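Local coordinates for aminomethyltransferase (Bartonella henselae, PDB 3GIR), which belongs to the aminomethyltransferase (glycine cleavage T-protein) family, pairing a folate-binding domain with a C-terminal barrel domain, at residues Y39-K44 with C229-A234; L186-L191 with D240-W245. All blocks are in the same frame, centred on the assembly; numbering follows the deposited sequence.

Contact 1. Residues Y39-K44 with C229-A234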
ATOM      1  N   TYR A  39      11.778  -9.283 -15.507  1.00 17.97           N
ATOM      2  CA  TYR A  39      11.641  -8.357 -16.637  1.00 18.06           C
ATOM      3  C   TYR A  39      11.349  -9.073 -17.937  1.00 18.33           C
ATOM      4  O   TYR A  39      10.447  -8.683 -18.682  1.00 18.17           O
ATOM      5  CB  TYR A  39      12.891  -7.500 -16.806  1.00 19.08           C
ATOM      6  CG  TYR A  39      12.879  -6.683 -18.084  1.00 22.80           C
ATOM      7  CD1 TYR A  39      12.171  -5.507 -18.145  1.00 25.28           C
ATOM      8  CD2 TYR A  39      13.508  -7.147 -19.233  1.00 27.78           C
ATOM      9  CE1 TYR A  39      12.139  -4.708 -19.301  1.00 29.42           C
ATOM     10  CE2 TYR A  39      13.455  -6.373 -20.440  1.00 32.60           C
ATOM     11  CZ  TYR A  39      12.764  -5.155 -20.427  1.00 33.12           C
ATOM     12  OH  TYR A  39      12.680  -4.386 -21.542  1.00 35.36           O
ATOM     13  N   GLU A  40      12.084 -10.180 -18.212  1.00 19.70           N
ATOM     14  CA  GLU A  40      11.841 -10.869 -19.484  1.00 22.04           C
ATOM     15  C   GLU A  40      10.416 -11.425 -19.678  1.00 20.69           C
ATOM     16  O   GLU A  40       9.879 -11.448 -20.807  1.00 20.03           O
ATOM     17  CB  GLU A  40      12.859 -12.020 -19.665  1.00 23.64           C
ATOM     18  CG  GLU A  40      14.235 -11.534 -19.975  1.00 31.88           C
ATOM     19  CD  GLU A  40      15.251 -12.719 -20.068  1.00 41.86           C
ATOM     20  OE1 GLU A  40      14.810 -13.888 -20.313  1.00 46.44           O
ATOM     21  OE2 GLU A  40      16.472 -12.487 -19.879  1.00 49.00           O
ATOM     22  N   LEU A  41       9.755 -11.885 -18.594  1.00 17.99           N
ATOM     23  CA  LEU A  41       8.379 -12.283 -18.660  1.00 17.36           C
ATOM     24  C   LEU A  41       7.479 -11.119 -19.067  1.00 15.58           C
ATOM     25  O   LEU A  41       6.502 -11.318 -19.822  1.00 18.02           O
ATOM     26  CB  LEU A  41       7.840 -12.898 -17.339  1.00 18.14           C
ATOM     27  CG  LEU A  41       8.390 -14.217 -16.844  1.00 17.24           C
ATOM     28  CD1 LEU A  41       7.613 -14.736 -15.600  1.00 19.09           C
ATOM     29  CD2 LEU A  41       8.342 -15.231 -18.031  1.00 20.27           C
ATOM     30  N   HIS A  42       7.777  -9.956 -18.536  1.00 16.47           N
ATOM     31  CA  HIS A  42       6.982  -8.781 -18.852  1.00 17.53           C
ATOM     32  C   HIS A  42       7.190  -8.389 -20.307  1.00 17.23           C
ATOM     33  O   HIS A  42       6.195  -8.062 -20.983  1.00 17.35           O
ATOM     34  CB  HIS A  42       7.257  -7.623 -17.886  1.00 18.00           C
ATOM     35  CG  HIS A  42       6.995  -8.012 -16.481  1.00 16.73           C
ATOM     36  ND1 HIS A  42       5.745  -8.424 -16.072  1.00 15.20           N
ATOM     37  CD2 HIS A  42       7.816  -8.130 -15.405  1.00 17.24           C
ATOM     38  CE1 HIS A  42       5.791  -8.725 -14.784  1.00 16.64           C
ATOM     39  NE2 HIS A  42       7.042  -8.612 -14.360  1.00 16.68           N
ATOM     40  N   GLU A  43       8.436  -8.410 -20.761  1.00 18.22           N
ATOM     41  CA  GLU A  43       8.767  -8.099 -22.153  1.00 22.29           C
ATOM     42  C   GLU A  43       8.017  -9.080 -23.075  1.00 21.87           C
ATOM     43  O   GLU A  43       7.328  -8.655 -24.049  1.00 21.96           O
ATOM     44  CB  GLU A  43      10.287  -8.124 -22.322  1.00 23.09           C
ATOM     45  CG  GLU A  43      10.849  -7.143 -23.287  1.00 33.33           C
ATOM     46  CD  GLU A  43      10.750  -7.615 -24.755  1.00 42.87           C
ATOM     47  OE1 GLU A  43      10.780  -8.863 -24.968  1.00 49.14           O
ATOM     48  OE2 GLU A  43      10.634  -6.749 -25.697  1.00 44.80           O
ATOM     49  N   LYS A  44       8.078 -10.391 -22.788  1.00 21.36           N
ATOM     50  CA  LYS A  44       7.334 -11.406 -23.573  1.00 22.64           C
ATOM     51  C   LYS A  44       5.807 -11.214 -23.606  1.00 21.93           C
ATOM     52  O   LYS A  44       5.129 -11.519 -24.579  1.00 23.60           O
ATOM     53  CB  LYS A  44       7.644 -12.866 -23.087  1.00 24.51           C
ATOM     54  N   CYS A 229      13.507 -19.161  -7.909  1.00 21.20           N
ATOM     55  CA  CYS A 229      12.284 -19.961  -7.962  1.00 22.41           C
ATOM     56  C   CYS A 229      11.110 -19.257  -8.636  1.00 20.02           C
ATOM     57  O   CYS A 229      10.104 -19.851  -8.974  1.00 19.72           O
ATOM     58  CB  CYS A 229      11.766 -20.275  -6.567  1.00 23.06           C
ATOM     59  SG  CYS A 229      12.902 -21.353  -5.552  1.00 34.31           S
ATOM     60  N   ALA A 230      11.309 -17.966  -8.909  1.00 18.98           N
ATOM     61  CA  ALA A 230      10.184 -17.116  -9.214  1.00 18.89           C
ATOM     62  C   ALA A 230       9.660 -17.238 -10.589  1.00 17.68           C
ATOM     63  O   ALA A 230       8.466 -17.132 -10.773  1.00 18.21           O
ATOM     64  CB  ALA A 230      10.556 -15.639  -8.947  1.00 19.29           C
ATOM     65  N   ARG A 231      10.523 -17.345 -11.615  1.00 16.81           N
ATOM     66  CA  ARG A 231      10.025 -17.379 -12.982  1.00 18.04           C
ATOM     67  C   ARG A 231       9.095 -18.546 -13.192  1.00 17.99           C
ATOM     68  O   ARG A 231       8.007 -18.442 -13.752  1.00 18.97           O
ATOM     69  CB  ARG A 231      11.186 -17.398 -13.948  1.00 19.19           C
ATOM     70  CG  ARG A 231      10.822 -17.347 -15.376  1.00 22.24           C
ATOM     71  CD  ARG A 231      12.015 -17.626 -16.288  1.00 31.79           C
ATOM     72  NE  ARG A 231      11.502 -17.810 -17.632  1.00 39.31           N
ATOM     73  CZ  ARG A 231      11.527 -16.925 -18.626  1.00 43.05           C
ATOM     74  NH1 ARG A 231      12.120 -15.715 -18.515  1.00 44.78           N
ATOM     75  NH2 ARG A 231      10.974 -17.296 -19.785  1.00 44.83           N
ATOM     76  N   ALA A 232       9.506 -19.711 -12.696  1.00 17.42           N
ATOM     77  CA  ALA A 232       8.654 -20.869 -12.792  1.00 18.72           C
ATOM     78  C   ALA A 232       7.286 -20.715 -12.093  1.00 17.27           C
ATOM     79  O   ALA A 232       6.231 -21.092 -12.639  1.00 20.11           O
ATOM     80  CB  ALA A 232       9.452 -22.148 -12.324  1.00 19.43           C
ATOM     81  N   LEU A 233       7.240 -20.147 -10.901  1.00 16.06           N
ATOM     82  CA  LEU A 233       6.016 -19.916 -10.232  1.00 16.00           C
ATOM     83  C   LEU A 233       5.110 -18.960 -11.033  1.00 16.21           C
ATOM     84  O   LEU A 233       3.920 -19.163 -11.165  1.00 18.06           O
ATOM     85  CB  LEU A 233       6.249 -19.373  -8.826  1.00 16.66           C
ATOM     86  CG  LEU A 233       4.991 -18.983  -8.048  1.00 17.16           C
ATOM     87  CD1 LEU A 233       4.002 -20.185  -7.902  1.00 20.41           C
ATOM     88  CD2 LEU A 233       5.260 -18.293  -6.702  1.00 22.60           C
ATOM     89  N   ALA A 234       5.686 -17.859 -11.464  1.00 15.31           N
ATOM     90  CA  ALA A 234       4.880 -16.907 -12.222  1.00 15.62           C
ATOM     91  C   ALA A 234       4.303 -17.496 -13.478  1.00 17.40           C
ATOM     92  O   ALA A 234       3.105 -17.287 -13.734  1.00 19.13           O
ATOM     93  CB  ALA A 234       5.696 -15.660 -12.564  1.00 16.03           C
TER
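Leu41 carries most of this contact, reaching from helix 39-44 toward helix 227-238 with one methyl set against Ala234 and the aliphatic part of Arg231, the other over the Arg231 guanidinium. CD1 of Leu41 lies 3.7 Å from CB of Ala234, about one turn of helix beyond Arg231, and brushes CG of Arg231 as well. Alanine suits that position because its single methyl lets the leucine branch come close to the helix. Trp245 of strand 243-245, itself buried, touches both Leu41 and Ala234.

The other methyl makes an aliphatic-to-guanidinium contact. CD2 of Leu41 sits over one face of the Arg231 guanidinium, almost above its centre, 3.7 Å from CZ. This leaves the N-H groups, which lie in the plane, directed past the methyl rather than into it. Arg231 reaches this place because its CG is anti to the backbone N (chi1 -176°) and the chain stays extended as far as NE, carrying the charge toward helix 39-44 from a CB that does not itself point there.

The electrostatic part is loose. OE1 of Glu40 and NH1 of Arg231 are 3.7 Å apart, a long salt bridge without a hydrogen bond, and the carboxylate and guanidinium planes are turned 71° from each other. Both residues are exposed, as suits long charged chains at a helix surface. Glu235 gives Arg231 a second, weak ion pair.

The two helices, at 31° locally, belong to the folate-binding domain, where helix 227-238 packs on strand 220-225 and both meet Trp245 of the same mixed sheet.

Contact 2. Residues L186-L191 with D240-W245. With NA (sodium ion), chain B.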
ATOM      1  N   LEU A 186      -4.898 -20.240  -6.384  1.00 18.60           N
ATOM      2  CA  LEU A 186      -3.865 -20.635  -5.467  1.00 19.81           C
ATOM      3  C   LEU A 186      -3.988 -22.125  -5.154  1.00 22.02           C
ATOM      4  O   LEU A 186      -3.027 -22.865  -5.273  1.00 22.06           O
ATOM      5  CB  LEU A 186      -3.909 -19.828  -4.182  1.00 19.38           C
ATOM      6  CG  LEU A 186      -2.762 -19.881  -3.245  1.00 21.99           C
ATOM      7  CD1 LEU A 186      -1.563 -19.126  -3.810  1.00 21.56           C
ATOM      8  CD2 LEU A 186      -3.123 -19.446  -1.903  1.00 21.27           C
ATOM      9  N   ALA A 187      -5.171 -22.532  -4.750  1.00 22.96           N
ATOM     10  CA  ALA A 187      -5.452 -23.994  -4.457  1.00 24.39           C
ATOM     11  C   ALA A 187      -5.139 -24.880  -5.661  1.00 25.88           C
ATOM     12  O   ALA A 187      -4.475 -25.885  -5.537  1.00 27.34           O
ATOM     13  CB  ALA A 187      -6.894 -24.189  -4.008  1.00 24.75           C
ATOM     14  N   ASP A 188      -5.587 -24.495  -6.841  1.00 25.47           N
ATOM     15  CA  ASP A 188      -5.381 -25.341  -8.024  1.00 26.37           C
ATOM     16  C   ASP A 188      -3.925 -25.383  -8.478  1.00 26.79           C
ATOM     17  O   ASP A 188      -3.511 -26.287  -9.210  1.00 28.13           O
ATOM     18  CB  ASP A 188      -6.284 -24.889  -9.183  1.00 26.38           C
ATOM     19  CG  ASP A 188      -7.783 -25.141  -8.944  1.00 30.14           C
ATOM     20  OD1 ASP A 188      -8.199 -25.800  -7.963  1.00 33.91           O
ATOM     21  OD2 ASP A 188      -8.588 -24.581  -9.738  1.00 32.19           O
ATOM     22  N   ALA A 189      -3.130 -24.388  -8.079  1.00 25.56           N
ATOM     23  CA  ALA A 189      -1.709 -24.390  -8.347  1.00 26.62           C
ATOM     24  C   ALA A 189      -0.934 -25.237  -7.329  1.00 25.83           C
ATOM     25  O   ALA A 189       0.301 -25.332  -7.423  1.00 26.94           O
ATOM     26  CB  ALA A 189      -1.148 -22.946  -8.385  1.00 26.10           C
ATOM     27  N   GLY A 190      -1.640 -25.803  -6.355  1.00 25.64           N
ATOM     28  CA  GLY A 190      -1.017 -26.590  -5.296  1.00 26.37           C
ATOM     29  C   GLY A 190      -0.300 -25.841  -4.230  1.00 26.85           C
ATOM     30  O   GLY A 190       0.502 -26.437  -3.490  1.00 26.41           O
ATOM     31  N   LEU A 191      -0.639 -24.547  -4.074  1.00 25.07           N
ATOM     32  CA  LEU A 191       0.010 -23.741  -3.070  1.00 24.65           C
ATOM     33  C   LEU A 191      -0.906 -23.598  -1.852  1.00 23.89           C
ATOM     34  O   LEU A 191      -2.102 -23.445  -1.992  1.00 25.71           O
ATOM     35  CB  LEU A 191       0.358 -22.350  -3.607  1.00 25.12           C
ATOM     36  CG  LEU A 191       1.124 -22.373  -4.907  1.00 28.07           C
ATOM     37  CD1 LEU A 191       0.977 -20.957  -5.546  1.00 34.08           C
ATOM     38  CD2 LEU A 191       2.532 -22.761  -4.641  1.00 31.42           C
ATOM     39  N   ASP A 240      -2.905 -20.420 -15.667  1.00 22.56           N
ATOM     40  CA  ASP A 240      -4.314 -20.610 -15.261  1.00 21.33           C
ATOM     41  C   ASP A 240      -5.145 -19.645 -16.103  1.00 22.24           C
ATOM     42  O   ASP A 240      -4.775 -18.436 -16.248  1.00 21.27           O
ATOM     43  CB  ASP A 240      -4.482 -20.313 -13.758  1.00 23.18           C
ATOM     44  CG  ASP A 240      -5.826 -20.666 -13.197  1.00 22.21           C
ATOM     45  OD1 ASP A 240      -5.916 -21.450 -12.208  1.00 25.07           O
ATOM     46  OD2 ASP A 240      -6.853 -20.142 -13.709  1.00 22.67           O
ATOM     47  N   SER A 241      -6.242 -20.129 -16.670  1.00 22.05           N
ATOM     48  CA  SER A 241      -7.013 -19.291 -17.588  1.00 22.20           C
ATOM     49  C   SER A 241      -7.730 -18.113 -16.870  1.00 20.97           C
ATOM     50  O   SER A 241      -8.178 -17.187 -17.526  1.00 22.18           O
ATOM     51  CB  SER A 241      -8.022 -20.169 -18.365  1.00 23.73           C
ATOM     52  OG  SER A 241      -8.975 -20.637 -17.412  1.00 25.03           O
ATOM     53  N   ARG A 242      -7.790 -18.147 -15.551  1.00 19.86           N
ATOM     54  CA  ARG A 242      -8.410 -17.072 -14.753  1.00 19.49           C
ATOM     55  C   ARG A 242      -7.413 -15.896 -14.489  1.00 19.68           C
ATOM     56  O   ARG A 242      -7.885 -14.877 -13.991  1.00 19.67           O
ATOM     57  CB  ARG A 242      -8.964 -17.568 -13.456  1.00 21.22           C
ATOM     58  CG  ARG A 242     -10.072 -18.629 -13.684  1.00 20.11           C
ATOM     59  CD  ARG A 242     -10.376 -19.380 -12.479  1.00 21.75           C
ATOM     60  NE  ARG A 242      -9.310 -20.313 -12.136  1.00 20.59           N
ATOM     61  CZ  ARG A 242      -9.454 -21.322 -11.267  1.00 22.48           C
ATOM     62  NH1 ARG A 242     -10.594 -21.510 -10.565  1.00 23.90           N
ATOM     63  NH2 ARG A 242      -8.439 -22.112 -11.072  1.00 23.14           N
ATOM     64  N   VAL A 243      -6.129 -16.100 -14.822  1.00 18.23           N
ATOM     65  CA  VAL A 243      -5.061 -15.175 -14.398  1.00 17.23           C
ATOM     66  C   VAL A 243      -4.513 -14.397 -15.598  1.00 18.31           C
ATOM     67  O   VAL A 243      -4.192 -14.959 -16.644  1.00 17.96           O
ATOM     68  CB  VAL A 243      -3.913 -15.948 -13.749  1.00 17.30           C
ATOM     69  CG1 VAL A 243      -2.780 -15.067 -13.263  1.00 17.10           C
ATOM     70  CG2 VAL A 243      -4.425 -16.709 -12.501  1.00 18.74           C
ATOM     71  N   GLU A 244      -4.405 -13.078 -15.394  1.00 17.41           N
ATOM     72  CA  GLU A 244      -3.657 -12.224 -16.311  1.00 17.84           C
ATOM     73  C   GLU A 244      -2.725 -11.350 -15.533  1.00 16.51           C
ATOM     74  O   GLU A 244      -3.022 -10.979 -14.401  1.00 16.90           O
ATOM     75  CB  GLU A 244      -4.595 -11.345 -17.122  1.00 16.89           C
ATOM     76  CG  GLU A 244      -5.658 -12.105 -17.959  1.00 18.44           C
ATOM     77  CD  GLU A 244      -5.081 -12.846 -19.186  1.00 25.57           C
ATOM     78  OE1 GLU A 244      -3.909 -12.687 -19.549  1.00 29.37           O
ATOM     79  OE2 GLU A 244      -5.819 -13.644 -19.821  1.00 26.57           O
ATOM     80  N   TRP A 245      -1.645 -10.922 -16.163  1.00 17.29           N
ATOM     81  CA  TRP A 245      -0.803  -9.863 -15.605  1.00 16.87           C
ATOM     82  C   TRP A 245      -1.550  -8.505 -15.602  1.00 16.48           C
ATOM     83  O   TRP A 245      -2.329  -8.196 -16.535  1.00 15.84           O
ATOM     84  CB  TRP A 245       0.395  -9.617 -16.484  1.00 17.22           C
ATOM     85  CG  TRP A 245       1.546 -10.564 -16.421  1.00 17.33           C
ATOM     86  CD1 TRP A 245       2.007 -11.284 -17.499  1.00 16.74           C
ATOM     87  CD2 TRP A 245       2.420 -10.857 -15.329  1.00 16.52           C
ATOM     88  NE1 TRP A 245       3.095 -12.004 -17.143  1.00 18.31           N
ATOM     89  CE2 TRP A 245       3.390 -11.768 -15.813  1.00 17.28           C
ATOM     90  CE3 TRP A 245       2.489 -10.463 -14.007  1.00 16.46           C
ATOM     91  CZ2 TRP A 245       4.433 -12.258 -15.016  1.00 18.67           C
ATOM     92  CZ3 TRP A 245       3.482 -10.966 -13.213  1.00 15.58           C
ATOM     93  CH2 TRP A 245       4.462 -11.872 -13.721  1.00 17.78           C
TER
HETATM   94 NA    NA B 373      -3.784 -16.979 -17.806  1.00 20.80          NA
HETATM   95  O   HOH W   1     -11.301 -23.900  -9.033  1.00 33.24           O
HETATM   96  O   HOH W   2      -5.820 -16.351 -19.074  1.00 24.69           O
HETATM   97  O   HOH W   3      -2.750 -15.660 -19.493  1.00 30.59           O
HETATM   98  O   HOH W   4      -3.764 -18.876 -19.441  1.00 25.48           O
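Asp188, in the last turn of helix 182-188, meets Arg242 of a type I beta turn that runs from Asp240 to Val243 and leads into strand 243-245. The helix ends in a Schellman motif: Gly190 takes positive phi, readily reached by a residue without a side chain, and Leu191 N bonds back to Leu186 O. The beta turn closes with Val243 N to Asp240 O. These same two residues give their carbonyl oxygens to the sodium ion, Asp240 O and Val243 O each at 2.4 Å; Leu238 and three waters complete its shell.

Within the turn, Asp240 OD2 accepts from Arg242 N, an Asx turn, using its anti lone pair. Its syn lone pair takes Arg242 NE, while Asp240 OD1 receives Arg242 NH2 at 2.8 Å, also syn, so the guanidinium is gripped side-on and its rotation fixed. A bend at chi3 (-72°) brings the arginine back onto this carboxylate.

NH2 then spends its other hydrogen on Asp188, making a network that probably offsets part of the repulsion between two nearby carboxylates. Arg242 NH2 donates to Asp188 OD2 at 2.8 Å (162°) on its anti side, tilted 27° out of the carboxylate plane, and water 1 donates to that oxygen while accepting from Arg242 NH1.

In the fold
Both contacts lie toward the outside of the folate-binding domain, but contact 1 is partly buried whereas contact 2 is a surface contact. They sit on consecutive elements: helix 227-238 supplies one side of contact 1 and leads through the sodium-binding turn of contact 2 into edge strand 243-245. Chemistry follows burial. In 39-44 with 229-234, apolar contact covers the inner side and the ion pair is long; in 186-191 with 240-245, short, directed charged hydrogen bonds do the joining. Packing connects the two sites: Trp245 CH2 meets His42 CE1 at 3.6 Å, and Leu191 rests on Leu233 on another side of helix 227-238.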